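Local coordinates for Mn transporter subunit (Synechocystis sp. PCC 6803, PDB 3UJP), which probably captures manganese(II) in the periplasm as the metal-binding subunit of a manganese uptake transporter and hands the ion on for import, at residues A[241-246]-A[263-268]; A[230-235]-A[255-260]. One frame throughout, in Å; residues are numbered along the deposited sequence.

Interaction 1 (A[241-246]-A[263-268]); sequences PTIFCE and ARFGGN
T242 and I243 pair in parallel with R264 and F265, the segment axes lying 4.5 Å apart at 32°. Two backbone bonds fix this end: R264 N donates to P241 O at 2.7 Å, and I243 N donates to R264 O at 3.0 Å (N-H...O angle 164°). R264 thus spends both its N-H and its carbonyl on segment 241-246. Farther along, C245 comes opposite N268 instead of G267, so the 264-268 strand carries one extra residue, a beta bulge. There the C245 N to G267 O bond is weak, although straight. At the bulge the F244 ring brings CE2 within 3.3 Å of G266 CA and sets its edge near G267 N. T242 and R264 run side by side, but T242 OG1 is satisfied by the carbonyl of G298. On the other face, I243 CG2 meets A263 CB at 3.8 Å. F265 crosses I243 at about a right angle; with its CG trans to the backbone N (chi1 -177°), the ring extends along the neighbouring strand and brings CZ to C245 CB at 3.9 Å. With an alanine here, the apolar cover over I243 CG1 and C245 CB would probably be lost, leaving a gap on this face. C245 forms a disulfide with C196. The CB of E246 points away from the other strand; its OE1 accepts from the backbone N of E197, a manganese ligand, and its OE2 takes a weak bond from C196 N. The E246 side chain lies about 7 Å from the ion. The chemistry implies that backbone bonds join the two strands of this beta-alpha-beta unit, while E246, bonded to the backbone of a metal ligand, probably serves in the second shell.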
ATOM      1  N   PRO A 241      31.711  31.046   2.193  1.00 90.77           N
ATOM      2  CA  PRO A 241      32.323  29.982   3.001  1.00 88.20           C
ATOM      3  C   PRO A 241      31.952  28.529   2.594  1.00 93.74           C
ATOM      4  O   PRO A 241      32.851  27.674   2.580  1.00 89.56           O
ATOM      5  CB  PRO A 241      31.882  30.332   4.433  1.00 90.26           C
ATOM      6  CG  PRO A 241      30.659  31.166   4.282  1.00 91.56           C
ATOM      7  CD  PRO A 241      30.802  31.901   2.981  1.00 92.46           C
ATOM      8  N   THR A 242      30.686  28.258   2.259  1.00 92.69           N
ATOM      9  CA  THR A 242      30.273  26.901   1.872  1.00 86.74           C
ATOM     10  C   THR A 242      29.520  26.796   0.525  1.00 86.99           C
ATOM     11  O   THR A 242      28.612  27.595   0.216  1.00 82.02           O
ATOM     12  CB  THR A 242      29.434  26.224   2.965  1.00 86.25           C
ATOM     13  OG1 THR A 242      30.115  26.296   4.229  1.00 90.11           O
ATOM     14  CG2 THR A 242      29.208  24.779   2.603  1.00 88.03           C
ATOM     15  N   ILE A 243      29.897  25.789  -0.262  1.00 87.59           N
ATOM     16  CA  ILE A 243      29.298  25.567  -1.581  1.00 82.94           C
ATOM     17  C   ILE A 243      28.687  24.172  -1.722  1.00 83.16           C
ATOM     18  O   ILE A 243      29.266  23.186  -1.256  1.00 86.78           O
ATOM     19  CB  ILE A 243      30.340  25.789  -2.682  1.00 78.61           C
ATOM     20  CG1 ILE A 243      31.389  24.682  -2.648  1.00 80.10           C
ATOM     21  CG2 ILE A 243      31.016  27.150  -2.517  1.00 81.95           C
ATOM     22  CD1 ILE A 243      32.523  24.901  -3.662  1.00 78.19           C
ATOM     23  N   PHE A 244      27.529  24.097  -2.382  1.00 83.36           N
ATOM     24  CA  PHE A 244      26.734  22.872  -2.404  1.00 84.47           C
ATOM     25  C   PHE A 244      26.429  22.336  -3.769  1.00 83.03           C
ATOM     26  O   PHE A 244      26.364  23.083  -4.735  1.00 86.59           O
ATOM     27  CB  PHE A 244      25.397  23.108  -1.723  1.00 82.12           C
ATOM     28  CG  PHE A 244      25.531  23.669  -0.373  1.00 82.61           C
ATOM     29  CD1 PHE A 244      25.178  24.979  -0.125  1.00 85.52           C
ATOM     30  CD2 PHE A 244      26.061  22.908   0.646  1.00 82.31           C
ATOM     31  CE1 PHE A 244      25.320  25.513   1.128  1.00 82.22           C
ATOM     32  CE2 PHE A 244      26.208  23.429   1.898  1.00 85.97           C
ATOM     33  CZ  PHE A 244      25.833  24.737   2.142  1.00 87.21           C
ATOM     34  N   CYS A 245      26.189  21.027  -3.812  1.00 83.19           N
ATOM     35  CA  CYS A 245      25.697  20.337  -5.001  1.00 80.22           C
ATOM     36  C   CYS A 245      24.304  19.803  -4.709  1.00 81.73           C
ATOM     37  O   CYS A 245      23.719  20.110  -3.664  1.00 79.09           O
ATOM     38  CB  CYS A 245      26.616  19.172  -5.368  1.00 82.63           C
ATOM     39  SG  CYS A 245      26.860  18.959  -7.126  1.00 86.98           S
ATOM     40  N   GLU A 246      23.770  19.007  -5.634  1.00 82.38           N
ATOM     41  CA  GLU A 246      22.512  18.319  -5.387  1.00 70.87           C
ATOM     42  C   GLU A 246      22.698  16.850  -5.624  1.00 72.51           C
ATOM     43  O   GLU A 246      23.661  16.424  -6.276  1.00 75.89           O
ATOM     44  CB  GLU A 246      21.378  18.846  -6.266  1.00 76.11           C
ATOM     45  CG  GLU A 246      21.053  20.299  -6.039  1.00 75.38           C
ATOM     46  CD  GLU A 246      22.078  21.191  -6.661  1.00 73.20           C
ATOM     47  OE1 GLU A 246      22.398  20.978  -7.841  1.00 78.48           O
ATOM     48  OE2 GLU A 246      22.580  22.090  -5.970  1.00 74.74           O
ATOM     49  N   ALA A 263      36.797  27.220  -0.352  1.00 95.27           N
ATOM     50  CA  ALA A 263      35.482  27.106   0.267  1.00 91.32           C
ATOM     51  C   ALA A 263      35.263  25.686   0.816  1.00 97.65           C
ATOM     52  O   ALA A 263      35.888  24.728   0.358  1.00 95.38           O
ATOM     53  CB  ALA A 263      34.399  27.491  -0.714  1.00 86.07           C
ATOM     54  N   ARG A 264      34.401  25.553   1.820  1.00 99.55           N
ATOM     55  CA  ARG A 264      34.086  24.246   2.381  1.00 98.52           C
ATOM     56  C   ARG A 264      33.017  23.625   1.485  1.00 95.59           C
ATOM     57  O   ARG A 264      32.042  24.284   1.124  1.00 94.25           O
ATOM     58  CB  ARG A 264      33.590  24.393   3.834  1.00 98.57           C
ATOM     59  CG  ARG A 264      33.880  23.201   4.779  1.00 99.50           C
ATOM     60  CD  ARG A 264      33.118  21.937   4.363  1.00101.16           C
ATOM     61  NE  ARG A 264      32.255  21.360   5.405  1.00109.99           N
ATOM     62  CZ  ARG A 264      31.177  21.950   5.925  1.00107.64           C
ATOM     63  NH1 ARG A 264      30.461  21.324   6.850  1.00100.67           N
ATOM     64  NH2 ARG A 264      30.816  23.172   5.541  1.00100.41           N
ATOM     65  N   PHE A 265      33.195  22.373   1.092  1.00 92.23           N
ATOM     66  CA  PHE A 265      32.139  21.726   0.326  1.00 94.26           C
ATOM     67  C   PHE A 265      31.094  21.168   1.283  1.00 98.27           C
ATOM     68  O   PHE A 265      31.287  20.114   1.906  1.00 95.80           O
ATOM     69  CB  PHE A 265      32.693  20.638  -0.613  1.00 97.24           C
ATOM     70  CG  PHE A 265      31.638  19.973  -1.496  1.00100.43           C
ATOM     71  CD1 PHE A 265      30.961  20.696  -2.467  1.00 94.35           C
ATOM     72  CD2 PHE A 265      31.346  18.618  -1.366  1.00 96.45           C
ATOM     73  CE1 PHE A 265      30.008  20.085  -3.266  1.00 92.87           C
ATOM     74  CE2 PHE A 265      30.394  18.011  -2.169  1.00 92.31           C
ATOM     75  CZ  PHE A 265      29.728  18.741  -3.116  1.00 90.79           C
ATOM     76  N   GLY A 266      29.996  21.902   1.432  1.00 93.93           N
ATOM     77  CA  GLY A 266      28.833  21.362   2.102  1.00 88.74           C
ATOM     78  C   GLY A 266      28.445  20.181   1.245  1.00 88.79           C
ATOM     79  O   GLY A 266      28.900  20.058   0.107  1.00 93.01           O
ATOM     80  N   GLY A 267      27.620  19.291   1.762  1.00 84.74           N
ATOM     81  CA  GLY A 267      27.299  18.109   0.978  1.00 89.74           C
ATOM     82  C   GLY A 267      26.360  18.359  -0.195  1.00 82.63           C
ATOM     83  O   GLY A 267      26.619  19.208  -1.058  1.00 82.29           O
ATOM     84  N   ASN A 268      25.262  17.611  -0.214  1.00 71.75           N
ATOM     85  CA  ASN A 268      24.266  17.738  -1.252  1.00 71.78           C
ATOM     86  C   ASN A 268      23.012  18.384  -0.694  1.00 74.15           C
ATOM     87  O   ASN A 268      22.618  18.089   0.429  1.00 78.65           O
ATOM     88  CB  ASN A 268      23.919  16.359  -1.806  1.00 73.18           C
ATOM     89  CG  ASN A 268      24.917  15.866  -2.835  1.00 75.45           C
ATOM     90  OD1 ASN A 268      25.764  16.621  -3.318  1.00 80.72           O
ATOM     91  ND2 ASN A 268      24.806  14.584  -3.192  1.00 69.63           N
TER

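Interaction 2 (A[230-235]-A[255-260]); sequences TVIEEV and KQVAQA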
ATOM      1  N   THR A 230      33.594  30.381 -13.958  1.00 79.27           N
ATOM      2  CA  THR A 230      32.756  31.495 -13.542  1.00 75.30           C
ATOM      3  C   THR A 230      32.384  31.346 -12.084  1.00 80.72           C
ATOM      4  O   THR A 230      32.364  32.315 -11.336  1.00 88.20           O
ATOM      5  CB  THR A 230      31.443  31.551 -14.340  1.00 79.64           C
ATOM      6  OG1 THR A 230      31.703  31.881 -15.720  1.00 77.33           O
ATOM      7  CG2 THR A 230      30.492  32.577 -13.718  1.00 71.66           C
ATOM      8  N   VAL A 231      32.079  30.126 -11.679  1.00 77.01           N
ATOM      9  CA  VAL A 231      31.757  29.878 -10.288  1.00 78.28           C
ATOM     10  C   VAL A 231      32.982  30.093  -9.383  1.00 87.24           C
ATOM     11  O   VAL A 231      32.860  30.585  -8.262  1.00 90.40           O
ATOM     12  CB  VAL A 231      31.198  28.469 -10.096  1.00 78.42           C
ATOM     13  CG1 VAL A 231      31.209  28.080  -8.626  1.00 73.02           C
ATOM     14  CG2 VAL A 231      29.800  28.391 -10.687  1.00 79.86           C
ATOM     15  N   ILE A 232      34.164  29.727  -9.860  1.00 89.04           N
ATOM     16  CA  ILE A 232      35.367  29.916  -9.059  1.00 85.66           C
ATOM     17  C   ILE A 232      35.638  31.413  -8.828  1.00 90.18           C
ATOM     18  O   ILE A 232      36.251  31.792  -7.832  1.00 90.31           O
ATOM     19  CB  ILE A 232      36.577  29.149  -9.671  1.00 78.04           C
ATOM     20  CG1 ILE A 232      36.583  27.718  -9.140  1.00 80.60           C
ATOM     21  CG2 ILE A 232      37.884  29.814  -9.335  1.00 83.43           C
ATOM     22  CD1 ILE A 232      37.608  26.807  -9.765  1.00 81.53           C
ATOM     23  N   GLU A 233      35.148  32.267  -9.725  1.00 87.61           N
ATOM     24  CA  GLU A 233      35.394  33.697  -9.586  1.00 90.58           C
ATOM     25  C   GLU A 233      34.318  34.385  -8.762  1.00 95.32           C
ATOM     26  O   GLU A 233      34.640  35.238  -7.949  1.00103.17           O
ATOM     27  CB  GLU A 233      35.600  34.379 -10.940  1.00 94.19           C
ATOM     28  CG  GLU A 233      34.340  34.765 -11.708  1.00 92.47           C
ATOM     29  CD  GLU A 233      34.615  34.939 -13.209  1.00 99.17           C
ATOM     30  OE1 GLU A 233      35.688  34.471 -13.670  1.00 95.77           O
ATOM     31  OE2 GLU A 233      33.768  35.537 -13.924  1.00 95.80           O
ATOM     32  N   GLU A 234      33.073  34.002  -8.933  1.00 95.42           N
ATOM     33  CA  GLU A 234      32.021  34.592  -8.143  1.00 94.19           C
ATOM     34  C   GLU A 234      32.225  34.269  -6.686  1.00 93.79           C
ATOM     35  O   GLU A 234      31.857  35.037  -5.820  1.00 96.57           O
ATOM     36  CB  GLU A 234      30.647  34.182  -8.628  1.00 88.81           C
ATOM     37  CG  GLU A 234      30.130  35.046  -9.744  1.00 89.81           C
ATOM     38  CD  GLU A 234      29.905  36.472  -9.325  1.00 96.68           C
ATOM     39  OE1 GLU A 234      30.388  37.397 -10.005  1.00105.36           O
ATOM     40  OE2 GLU A 234      29.226  36.675  -8.318  1.00 93.79           O
ATOM     41  N   VAL A 235      32.788  33.116  -6.388  1.00 91.26           N
ATOM     42  CA  VAL A 235      32.994  32.809  -4.990  1.00 94.49           C
ATOM     43  C   VAL A 235      33.991  33.713  -4.299  1.00 94.99           C
ATOM     44  O   VAL A 235      33.709  34.321  -3.283  1.00 94.77           O
ATOM     45  CB  VAL A 235      33.611  31.441  -4.858  1.00 93.45           C
ATOM     46  CG1 VAL A 235      34.901  31.565  -4.104  1.00 94.90           C
ATOM     47  CG2 VAL A 235      32.695  30.506  -4.157  1.00 77.01           C
ATOM     48  N   LYS A 255      33.168  20.166  -6.387  1.00 89.86           N
ATOM     49  CA  LYS A 255      34.415  19.779  -5.748  1.00 90.60           C
ATOM     50  C   LYS A 255      35.641  20.513  -6.358  1.00 94.08           C
ATOM     51  O   LYS A 255      36.500  21.001  -5.616  1.00 93.27           O
ATOM     52  CB  LYS A 255      34.576  18.250  -5.777  1.00 85.93           C
ATOM     53  CG  LYS A 255      33.768  17.555  -4.684  1.00 91.90           C
ATOM     54  CD  LYS A 255      33.936  16.050  -4.712  1.00 86.83           C
ATOM     55  CE  LYS A 255      33.218  15.402  -3.533  1.00 81.01           C
ATOM     56  NZ  LYS A 255      33.145  13.907  -3.675  1.00 91.78           N
ATOM     57  N   GLN A 256      35.710  20.606  -7.691  1.00 96.27           N
ATOM     58  CA  GLN A 256      36.772  21.367  -8.374  1.00 92.73           C
ATOM     59  C   GLN A 256      36.911  22.787  -7.810  1.00 91.06           C
ATOM     60  O   GLN A 256      37.968  23.178  -7.318  1.00 97.19           O
ATOM     61  CB  GLN A 256      36.506  21.464  -9.888  1.00 91.69           C
ATOM     62  CG  GLN A 256      36.712  20.188 -10.720  1.00 96.03           C
ATOM     63  CD  GLN A 256      36.580  20.438 -12.232  1.00 99.73           C
ATOM     64  OE1 GLN A 256      36.971  21.498 -12.734  1.00 91.06           O
ATOM     65  NE2 GLN A 256      36.016  19.464 -12.952  1.00 94.80           N
ATOM     66  N   VAL A 257      35.835  23.559  -7.903  1.00 86.53           N
ATOM     67  CA  VAL A 257      35.825  24.932  -7.412  1.00 90.40           C
ATOM     68  C   VAL A 257      36.031  25.007  -5.886  1.00 90.57           C
ATOM     69  O   VAL A 257      36.085  26.093  -5.303  1.00 90.44           O
ATOM     70  CB  VAL A 257      34.519  25.679  -7.846  1.00 84.31           C
ATOM     71  CG1 VAL A 257      33.635  24.766  -8.677  1.00 81.13           C
ATOM     72  CG2 VAL A 257      33.768  26.230  -6.632  1.00 80.32           C
ATOM     73  N   ALA A 258      36.168  23.846  -5.253  1.00 91.63           N
ATOM     74  CA  ALA A 258      36.324  23.773  -3.801  1.00 91.23           C
ATOM     75  C   ALA A 258      37.787  23.611  -3.384  1.00 97.95           C
ATOM     76  O   ALA A 258      38.275  24.326  -2.493  1.00 98.67           O
ATOM     77  CB  ALA A 258      35.475  22.639  -3.232  1.00 90.98           C
ATOM     78  N   GLN A 259      38.480  22.676  -4.024  1.00 98.91           N
ATOM     79  CA  GLN A 259      39.884  22.421  -3.722  1.00102.32           C
ATOM     80  C   GLN A 259      40.788  23.429  -4.422  1.00102.51           C
ATOM     81  O   GLN A 259      42.008  23.270  -4.447  1.00106.38           O
ATOM     82  CB  GLN A 259      40.269  20.997  -4.128  1.00 98.68           C
ATOM     83  CG  GLN A 259      39.951  19.944  -3.078  1.00108.02           C
ATOM     84  CD  GLN A 259      38.626  19.249  -3.329  1.00117.02           C
ATOM     85  OE1 GLN A 259      37.763  19.196  -2.452  1.00114.02           O
ATOM     86  NE2 GLN A 259      38.459  18.712  -4.533  1.00110.40           N
ATOM     87  N   ALA A 260      40.182  24.465  -4.991  1.00 95.09           N
ATOM     88  CA  ALA A 260      40.930  25.501  -5.692  1.00 96.25           C
ATOM     89  C   ALA A 260      40.489  26.892  -5.251  1.00 90.67           C
ATOM     90  O   ALA A 260      41.155  27.886  -5.542  1.00 86.56           O
ATOM     91  CB  ALA A 260      40.775  25.343  -7.196  1.00 99.13           C
TER
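The backbones of helix 225-236 and the segment 255-260 draw nearest at I232 and V257, whose CA atoms are 5.3 Å apart, and no hydrogen bond crosses between them. Side-chain carbon therefore carries the contact, which buries a modest 204 Å² in all. I232 and V257 slide past each other in opposite directions: the CG1-CD1 arm of I232 runs over the CA-CB part of V257, with CD1 3.5 Å from V257 CA. The exact spacing of this pair is doubtful in the model; of all the residues here, I232 and V257 nonetheless bury the largest areas against the opposite segment, 68 and 74 Å² respectively. V231, one residue earlier on the helix, meets V257 at about a right angle. Its CG1 stands trans to the backbone N (chi1 165°), which carries that methyl 3.7 Å from V257 CG2. At the far end of the I232 arm, CD1 also reaches A260 CB at 4.3 Å, a looser touch at the margin. In the fold, helix 225-236 precedes the beta-alpha-beta unit made of strand 242-246, helix 252-256 and strand 264-269, and this contact sets it beside that unit's connecting segment. Both partners also lean on the sheet, V235 and V257 each packing against I243, while the I232 side chain also touches T261.

In the fold
Read from the N terminus, the segments come in the order 230-235, 241-246, 255-260 and 263-268, so the two contacts alternate and cross. Interaction 2 closes a loop of 19 residues that contains strand 242-246; interaction 1 closes one of 16 that contains all of helix 252-256. Each loop thus includes a segment of the other contact. Their centres lie 11 Å apart, and the two meet through I243, whose CD1 is 3.5 Å from V257 CG2, and through F265, which packs on K255. Together they tie helix 225-236 and helix 252-256 to the strand pair 242-246 and 264-269.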